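Side-chain contacts in glutathione S-transferase omega-like 2 (Saccharomyces cerevisiae, PDB 5LKB), which acts as a glutathione-dependent thiol transferase, dehydroascorbate reductase and dimethylarsinic acid reductase, and reacts with glutathionyl-(hydro)quinones: residues L161-L164 with E165-T168; I169-E173 with S174-I178; F309-I312 with R313-Y316. All coordinates share one frame; numbering follows the deposited sequence.

Contact 1: residues L161-L164 with E165-T168; sequences LWDL and ETQT
Asp-163 meets Gln-167 and Thr-168 together, the mark of a G1 beta bulge, at the hairpin that turns strand 160-163 into strand 168-171 of the thioredoxin-fold domain. Among the backbone bonds, the one from Asp-163 N to Thr-168 O is nearly straight, 176° at the hydrogen, while the returns from Gln-167 N and Thr-168 N to Asp-163 O are both weak.

The polar side-chain contacts centre on one carboxylate. With CG anti to the backbone N (chi1 176°), Asp-163 swings its acid group over the turn: OD1 takes Glu-165 N at 3.1 Å from above the carboxylate plane, and OD2 is gripped by Thr-166 N at 3.0 Å and, on its anti side, by Thr-166 OG1 at 2.5 Å. Both threonine donors come from the same face. Arg-37 adds a salt bridge to OD1, which probably steadies the negative charge.

Apolar contact comes from Trp-162, whose indole packs one face on the peptide backbone of Gln-167 and Thr-168, its NE1 being held by Tyr-136. Here Gln-167 CB is 3.8 Å from Trp-162 CZ2, and Thr-168 O lies 3.3 Å above the indole plane, offset toward the rim.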
loop_
_atom_site.group_PDB
_atom_site.type_symbol
_atom_site.label_atom_id
_atom_site.label_comp_id
_atom_site.label_asym_id
_atom_site.label_seq_id
_atom_site.Cartn_x
_atom_site.Cartn_y
_atom_site.Cartn_z
ATOM N N LEU A 161 24.879 2.933 22.187
ATOM C CA LEU A 161 26.096 3.731 22.385
ATOM C C LEU A 161 26.940 3.031 23.468
ATOM O O LEU A 161 26.480 2.850 24.600
ATOM C CB LEU A 161 25.753 5.163 22.762
ATOM C CG LEU A 161 26.946 6.065 23.059
ATOM C CD1 LEU A 161 27.784 6.274 21.792
ATOM C CD2 LEU A 161 26.470 7.379 23.624
ATOM N N TRP A 162 28.083 2.511 23.051
ATOM C CA TRP A 162 28.901 1.513 23.767
ATOM C C TRP A 162 30.206 2.148 24.218
ATOM O O TRP A 162 30.825 2.911 23.475
ATOM C CB TRP A 162 29.282 0.405 22.805
ATOM C CG TRP A 162 30.134 -0.750 23.392
ATOM C CD1 TRP A 162 31.477 -0.975 23.178
ATOM C CD2 TRP A 162 29.679 -1.826 24.220
ATOM N NE1 TRP A 162 31.843 -2.139 23.785
ATOM C CE2 TRP A 162 30.800 -2.658 24.483
ATOM C CE3 TRP A 162 28.462 -2.159 24.785
ATOM C CZ2 TRP A 162 30.695 -3.841 25.240
ATOM C CZ3 TRP A 162 28.372 -3.331 25.565
ATOM C CH2 TRP A 162 29.499 -4.124 25.809
ATOM N N ASP A 163 30.636 1.784 25.452
ATOM C CA ASP A 163 31.923 2.212 25.991
ATOM C C ASP A 163 32.899 1.059 25.929
ATOM O O ASP A 163 32.699 0.042 26.602
ATOM C CB ASP A 163 31.784 2.668 27.449
ATOM C CG ASP A 163 33.129 3.021 28.045
ATOM O OD1 ASP A 163 33.981 3.448 27.256
ATOM O OD2 ASP A 163 33.262 2.898 29.288
ATOM N N LEU A 164 33.956 1.228 25.133
ATOM C CA LEU A 164 34.993 0.200 25.014
ATOM C C LEU A 164 35.817 0.031 26.287
ATOM O O LEU A 164 36.350 -1.056 26.513
ATOM C CB LEU A 164 35.924 0.543 23.855
ATOM C CG LEU A 164 35.296 0.438 22.443
ATOM C CD1 LEU A 164 36.256 1.147 21.457
ATOM C CD2 LEU A 164 35.008 -1.012 22.036
ATOM N N GLU A 165 35.872 1.039 27.142
ATOM C CA GLU A 165 36.711 0.912 28.339
ATOM C C GLU A 165 36.042 0.064 29.417
ATOM O O GLU A 165 36.663 -0.834 30.003
ATOM C CB GLU A 165 37.034 2.305 28.847
ATOM C CG GLU A 165 38.137 2.987 28.024
ATOM C CD GLU A 165 38.725 4.224 28.697
ATOM O OE1 GLU A 165 38.458 4.476 29.918
ATOM O OE2 GLU A 165 39.446 4.956 27.984
ATOM N N THR A 166 34.792 0.355 29.740
ATOM C CA THR A 166 34.095 -0.399 30.761
ATOM C C THR A 166 33.299 -1.571 30.168
ATOM O O THR A 166 32.779 -2.411 30.920
ATOM C CB THR A 166 33.191 0.555 31.568
ATOM O OG1 THR A 166 32.184 1.101 30.697
ATOM C CG2 THR A 166 33.963 1.727 32.204
ATOM N N GLN A 167 33.180 -1.637 28.821
ATOM C CA GLN A 167 32.409 -2.681 28.128
ATOM C C GLN A 167 30.969 -2.687 28.605
ATOM O O GLN A 167 30.459 -3.698 29.071
ATOM C CB GLN A 167 33.061 -4.057 28.222
ATOM C CG GLN A 167 34.471 -4.007 27.691
ATOM C CD GLN A 167 35.035 -5.360 27.347
ATOM O OE1 GLN A 167 34.308 -6.358 27.261
ATOM N NE2 GLN A 167 36.346 -5.403 27.113
ATOM N N THR A 168 30.352 -1.509 28.552
ATOM C CA THR A 168 28.972 -1.357 28.973
ATOM C C THR A 168 28.242 -0.560 27.911
ATOM O O THR A 168 28.844 0.195 27.144
ATOM C CB THR A 168 28.866 -0.614 30.339
ATOM O OG1 THR A 168 29.554 0.643 30.276
ATOM C CG2 THR A 168 29.397 -1.483 31.498
HETATM O O HOH W 1 37.796 -2.678 28.257
#

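Contact 2: residues I169-E173 with S174-I178; sequences IVNNE and SSEII. With GOL (glycerol), chain D.
Asn-171 reaches Glu-176 and Ile-177 where strand 168-171 gives way to helix 174-182, the strand-to-helix joint of the thioredoxin fold that carries part of the glutathione site. Asn-171 OD1 accepts from Glu-173 N at 2.8 Å, an Asx turn just before the helix, and Asn-171 ND2 donates to Glu-176 OE1 at 3.1 Å, with Glu-22 O as a second acceptor for ND2. The carboxylate oxygen lies close to the amide plane, yet amide and carboxylate are turned 75° against each other. Arg-21 forms a salt bridge with the same OE1, so this oxygen has both a charged and a neutral partner. Beside the amide, Ile-177 runs past in the opposite direction, CG1 resting 3.5 Å from Asn-171 OD1.

Asn-172 contributes its carbonyl oxygen, which accepts from O2 of a glycerol, probably a leftover of crystallisation.

Glu-173, a glutathione-binding residue, is the N-cap. A bend at chi2 (50°) curls its chain back over the first turn, where Glu-173 OE2 takes Ser-175 N at 3.1 Å and Ser-175 OG at 2.8 Å, from opposite faces of the carboxylate but both on the anti side. Ser-18 holds the other oxygen, OE1. An alanine here is likely to leave Ser-175 N uncapped, set the Ser-175 hydroxyl free to turn, and deprive Ser-18 of this partner. Glu-173 O meanwhile takes two helix amides, Glu-176 N and Ile-177 N.

The glycerol sits at this same helix start, among glutathione-binding residues: Val-158 O also bonds to it, Ser-174 N donates to its O2, and Ser-174 OG lies 2.7 Å from its O1.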
loop_
_atom_site.group_PDB
_atom_site.type_symbol
_atom_site.label_atom_id
_atom_site.label_comp_id
_atom_site.label_asym_id
_atom_site.label_seq_id
_atom_site.Cartn_x
_atom_site.Cartn_y
_atom_site.Cartn_z
ATOM N N ILE A 169 26.924 -0.645 27.975
ATOM C CA ILE A 169 26.079 0.245 27.206
ATOM C C ILE A 169 25.902 1.536 27.985
ATOM O O ILE A 169 25.347 1.525 29.095
ATOM C CB ILE A 169 24.736 -0.431 26.947
ATOM C CG1 ILE A 169 24.964 -1.721 26.191
ATOM C CG2 ILE A 169 23.783 0.518 26.236
ATOM C CD1 ILE A 169 23.678 -2.403 25.812
ATOM N N VAL A 170 26.367 2.641 27.408
ATOM C CA VAL A 170 26.183 3.959 28.012
ATOM C C VAL A 170 24.724 4.343 27.945
ATOM O O VAL A 170 24.088 4.705 28.940
ATOM C CB VAL A 170 27.082 5.022 27.337
ATOM C CG1 VAL A 170 26.783 6.447 27.884
ATOM C CG2 VAL A 170 28.587 4.639 27.476
ATOM N N ASN A 171 24.147 4.234 26.745
ATOM C CA ASN A 171 22.813 4.759 26.515
ATOM C C ASN A 171 22.270 4.014 25.302
ATOM O O ASN A 171 22.988 3.880 24.300
ATOM C CB ASN A 171 22.834 6.242 26.278
ATOM C CG ASN A 171 21.502 6.888 26.404
ATOM O OD1 ASN A 171 20.615 6.629 25.564
ATOM N ND2 ASN A 171 21.311 7.772 27.377
ATOM N N ASN A 172 21.020 3.514 25.404
ATOM C CA ASN A 172 20.316 2.900 24.274
ATOM C C ASN A 172 18.988 3.589 24.010
ATOM O O ASN A 172 18.087 2.993 23.386
ATOM C CB ASN A 172 20.216 1.390 24.424
ATOM C CG ASN A 172 19.187 0.969 25.428
ATOM O OD1 ASN A 172 18.826 1.779 26.332
ATOM N ND2 ASN A 172 18.691 -0.298 25.305
ATOM N N GLU A 173 18.878 4.858 24.330
ATOM C CA GLU A 173 17.702 5.679 24.042
ATOM C C GLU A 173 18.083 6.687 22.972
ATOM O O GLU A 173 18.817 7.629 23.214
ATOM C CB GLU A 173 17.180 6.312 25.339
ATOM C CG GLU A 173 16.125 7.351 25.174
ATOM C CD GLU A 173 14.982 6.843 24.271
ATOM O OE1 GLU A 173 14.452 5.733 24.533
ATOM O OE2 GLU A 173 14.609 7.559 23.310
ATOM N N SER A 174 17.482 6.559 21.773
ATOM C CA SER A 174 17.940 7.405 20.677
ATOM C C SER A 174 17.746 8.894 20.986
ATOM O O SER A 174 18.506 9.733 20.491
ATOM C CB SER A 174 17.234 7.018 19.346
ATOM O OG SER A 174 15.836 7.351 19.367
ATOM N N SER A 175 16.699 9.259 21.741
ATOM C CA SER A 175 16.416 10.664 21.973
ATOM C C SER A 175 17.505 11.273 22.854
ATOM O O SER A 175 17.709 12.492 22.780
ATOM C CB SER A 175 15.051 10.843 22.647
ATOM O OG SER A 175 14.999 10.269 23.953
ATOM N N GLU A 176 18.180 10.428 23.661
ATOM C CA GLU A 176 19.231 10.915 24.572
ATOM C C GLU A 176 20.574 10.813 23.876
ATOM O O GLU A 176 21.425 11.690 24.034
ATOM C CB GLU A 176 19.218 10.111 25.861
ATOM C CG GLU A 176 18.010 10.503 26.733
ATOM C CD GLU A 176 17.762 9.577 27.917
ATOM O OE1 GLU A 176 18.436 8.544 28.084
ATOM O OE2 GLU A 176 16.836 9.858 28.708
ATOM N N ILE A 177 20.799 9.736 23.112
ATOM C CA ILE A 177 22.064 9.662 22.356
ATOM C C ILE A 177 22.251 10.906 21.495
ATOM O O ILE A 177 23.348 11.464 21.417
ATOM C CB ILE A 177 22.144 8.359 21.534
ATOM C CG1 ILE A 177 22.215 7.128 22.437
ATOM C CG2 ILE A 177 23.313 8.379 20.525
ATOM C CD1 ILE A 177 21.902 5.792 21.691
ATOM N N ILE A 178 21.199 11.385 20.822
ATOM C CA ILE A 178 21.385 12.563 19.981
ATOM C C ILE A 178 21.654 13.840 20.796
ATOM O O ILE A 178 22.270 14.781 20.284
ATOM C CB ILE A 178 20.209 12.684 18.969
ATOM C CG1 ILE A 178 18.882 12.952 19.694
ATOM C CG2 ILE A 178 20.220 11.488 18.049
ATOM C CD1 ILE A 178 17.664 12.984 18.701
HETATM C C1 GOL D . 14.127 4.229 20.617
HETATM O O1 GOL D . 14.369 5.608 20.785
HETATM C C2 GOL D . 15.105 3.502 21.550
HETATM O O2 GOL D . 16.439 3.926 21.251
HETATM C C3 GOL D . 14.997 1.993 21.397
HETATM O O3 GOL D . 15.089 1.635 20.010
#

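Contact 3: residues F309-I312 with R313-Y316; sequences FTSI and RAGY
Arg-313 and Ser-311 touch at the start of the short helix 312-315: Arg-313 CG is 3.4 Å from Ser-311 OG. Farther out, the guanidinium leaves the turn, NE forming a salt bridge with Asp-298 of helix 285-304 and NH1 donating to Pro-365 O.

Ala-314 gives its backbone N to Ser-311 OG at 3.1 Å, the capping bond. A chi1 of 63° sets this hydroxyl between the serine's own N and carbonyl carbon, where it faces the amide three residues on; the alanine methyl rests against the same oxygen.

At Gly-315 the backbone N donates to Ser-311 O at 2.8 Å, and Thr-310 OG1 lies only 3.4 Å from Gly-315 CA. A CB at this position would clash with both Thr-310 OG1 and Ser-311 O, so the close approach depends on the absence of a side chain.

Tyr-316 closes the turn, its N bonding to Ile-312 O at 3.0 Å. Its ring meets Ser-311 O at the edge, near the ring plane, while Thr-310 CG2 comes within 3.6 Å of Tyr-316 CE2 and Ile-312 CD1 within 4.1 Å of Tyr-316 CD2, both obliquely. The phenol OH is hydrogen-bonded to Asp-247 of helix 232-264. The whole is a serine N-capped single helical turn, leading directly into helix 317-329 of the all-helical C-terminal GST domain.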
loop_
_atom_site.group_PDB
_atom_site.type_symbol
_atom_site.label_atom_id
_atom_site.label_comp_id
_atom_site.label_asym_id
_atom_site.label_seq_id
_atom_site.Cartn_x
_atom_site.Cartn_y
_atom_site.Cartn_z
ATOM N N PHE A 309 -4.086 6.336 4.087
ATOM C CA PHE A 309 -5.079 7.319 3.611
ATOM C C PHE A 309 -4.606 7.979 2.332
ATOM O O PHE A 309 -5.369 8.204 1.381
ATOM C CB PHE A 309 -5.359 8.412 4.661
ATOM C CG PHE A 309 -6.065 7.950 5.961
ATOM C CD1 PHE A 309 -6.311 6.606 6.274
ATOM C CD2 PHE A 309 -6.521 8.918 6.884
ATOM C CE1 PHE A 309 -6.904 6.233 7.505
ATOM C CE2 PHE A 309 -7.142 8.537 8.041
ATOM C CZ PHE A 309 -7.314 7.228 8.368
ATOM N N THR A 310 -3.330 8.357 2.338
ATOM C CA THR A 310 -2.602 8.922 1.228
ATOM C C THR A 310 -1.130 8.686 1.510
ATOM O O THR A 310 -0.767 8.099 2.544
ATOM C CB THR A 310 -2.930 10.397 1.043
ATOM O OG1 THR A 310 -2.363 10.879 -0.180
ATOM C CG2 THR A 310 -2.492 11.175 2.219
ATOM N N SER A 311 -0.292 9.120 0.573
ATOM C CA SER A 311 1.160 9.063 0.732
ATOM C C SER A 311 1.680 10.469 0.944
ATOM O O SER A 311 0.973 11.468 0.771
ATOM C CB SER A 311 1.797 8.459 -0.523
ATOM O OG SER A 311 1.587 9.222 -1.629
ATOM N N ILE A 312 2.925 10.557 1.410
ATOM C CA ILE A 312 3.577 11.871 1.479
ATOM C C ILE A 312 3.628 12.523 0.106
ATOM O O ILE A 312 3.215 13.680 -0.071
ATOM C CB ILE A 312 4.993 11.758 2.052
ATOM C CG1 ILE A 312 4.963 11.191 3.497
ATOM C CG2 ILE A 312 5.718 13.114 2.027
ATOM C CD1 ILE A 312 4.157 11.966 4.498
ATOM N N ARG A 313 4.084 11.789 -0.902
ATOM C CA ARG A 313 4.333 12.408 -2.190
ATOM C C ARG A 313 3.008 12.864 -2.831
ATOM O O ARG A 313 2.968 13.898 -3.521
ATOM C CB ARG A 313 5.068 11.425 -3.106
ATOM C CG ARG A 313 4.295 10.157 -3.488
ATOM C CD ARG A 313 5.170 9.119 -4.163
ATOM N NE ARG A 313 6.241 8.674 -3.282
ATOM C CZ ARG A 313 7.287 7.973 -3.656
ATOM N NH1 ARG A 313 7.408 7.519 -4.919
ATOM N NH2 ARG A 313 8.253 7.726 -2.790
ATOM N N ALA A 314 1.925 12.126 -2.609
ATOM C CA ALA A 314 0.659 12.515 -3.213
ATOM C C ALA A 314 -0.156 13.444 -2.354
ATOM O O ALA A 314 -0.912 14.247 -2.900
ATOM C CB ALA A 314 -0.198 11.278 -3.461
ATOM N N GLY A 315 -0.038 13.348 -1.017
ATOM C CA GLY A 315 -0.998 13.989 -0.150
ATOM C C GLY A 315 -0.510 15.137 0.716
ATOM O O GLY A 315 -1.305 15.840 1.340
ATOM N N TYR A 316 0.797 15.291 0.822
ATOM C CA TYR A 316 1.395 16.223 1.773
ATOM C C TYR A 316 2.465 17.065 1.085
ATOM O O TYR A 316 3.660 16.850 1.278
ATOM C CB TYR A 316 1.965 15.494 2.990
ATOM C CG TYR A 316 0.873 14.992 3.860
ATOM C CD1 TYR A 316 0.195 15.836 4.729
ATOM C CD2 TYR A 316 0.462 13.660 3.797
ATOM C CE1 TYR A 316 -0.826 15.407 5.511
ATOM C CE2 TYR A 316 -0.607 13.218 4.557
ATOM C CZ TYR A 316 -1.248 14.095 5.438
ATOM O OH TYR A 316 -2.284 13.650 6.198
#

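From the N terminus, the chain first closes the tight hairpin of contact 1, which joins strands 160-163 and 168-171. Contact 2 opens on the second of these strands and carries the chain round into helix 174-182. The two are consecutive, neither nested nor crossed, and they touch through the sheet: Leu-161 pairs with Val-170 and Asn-171 at a classic beta bulge, while Ile-169 packs on Trp-162. Contact 3 comes much later, in the C-terminal domain, where a local helical turn links helices 285-304 and 317-329. Its centre lies about 32 Å from that of contact 2 and about 42 Å from that of contact 1, across the chain's centre from both.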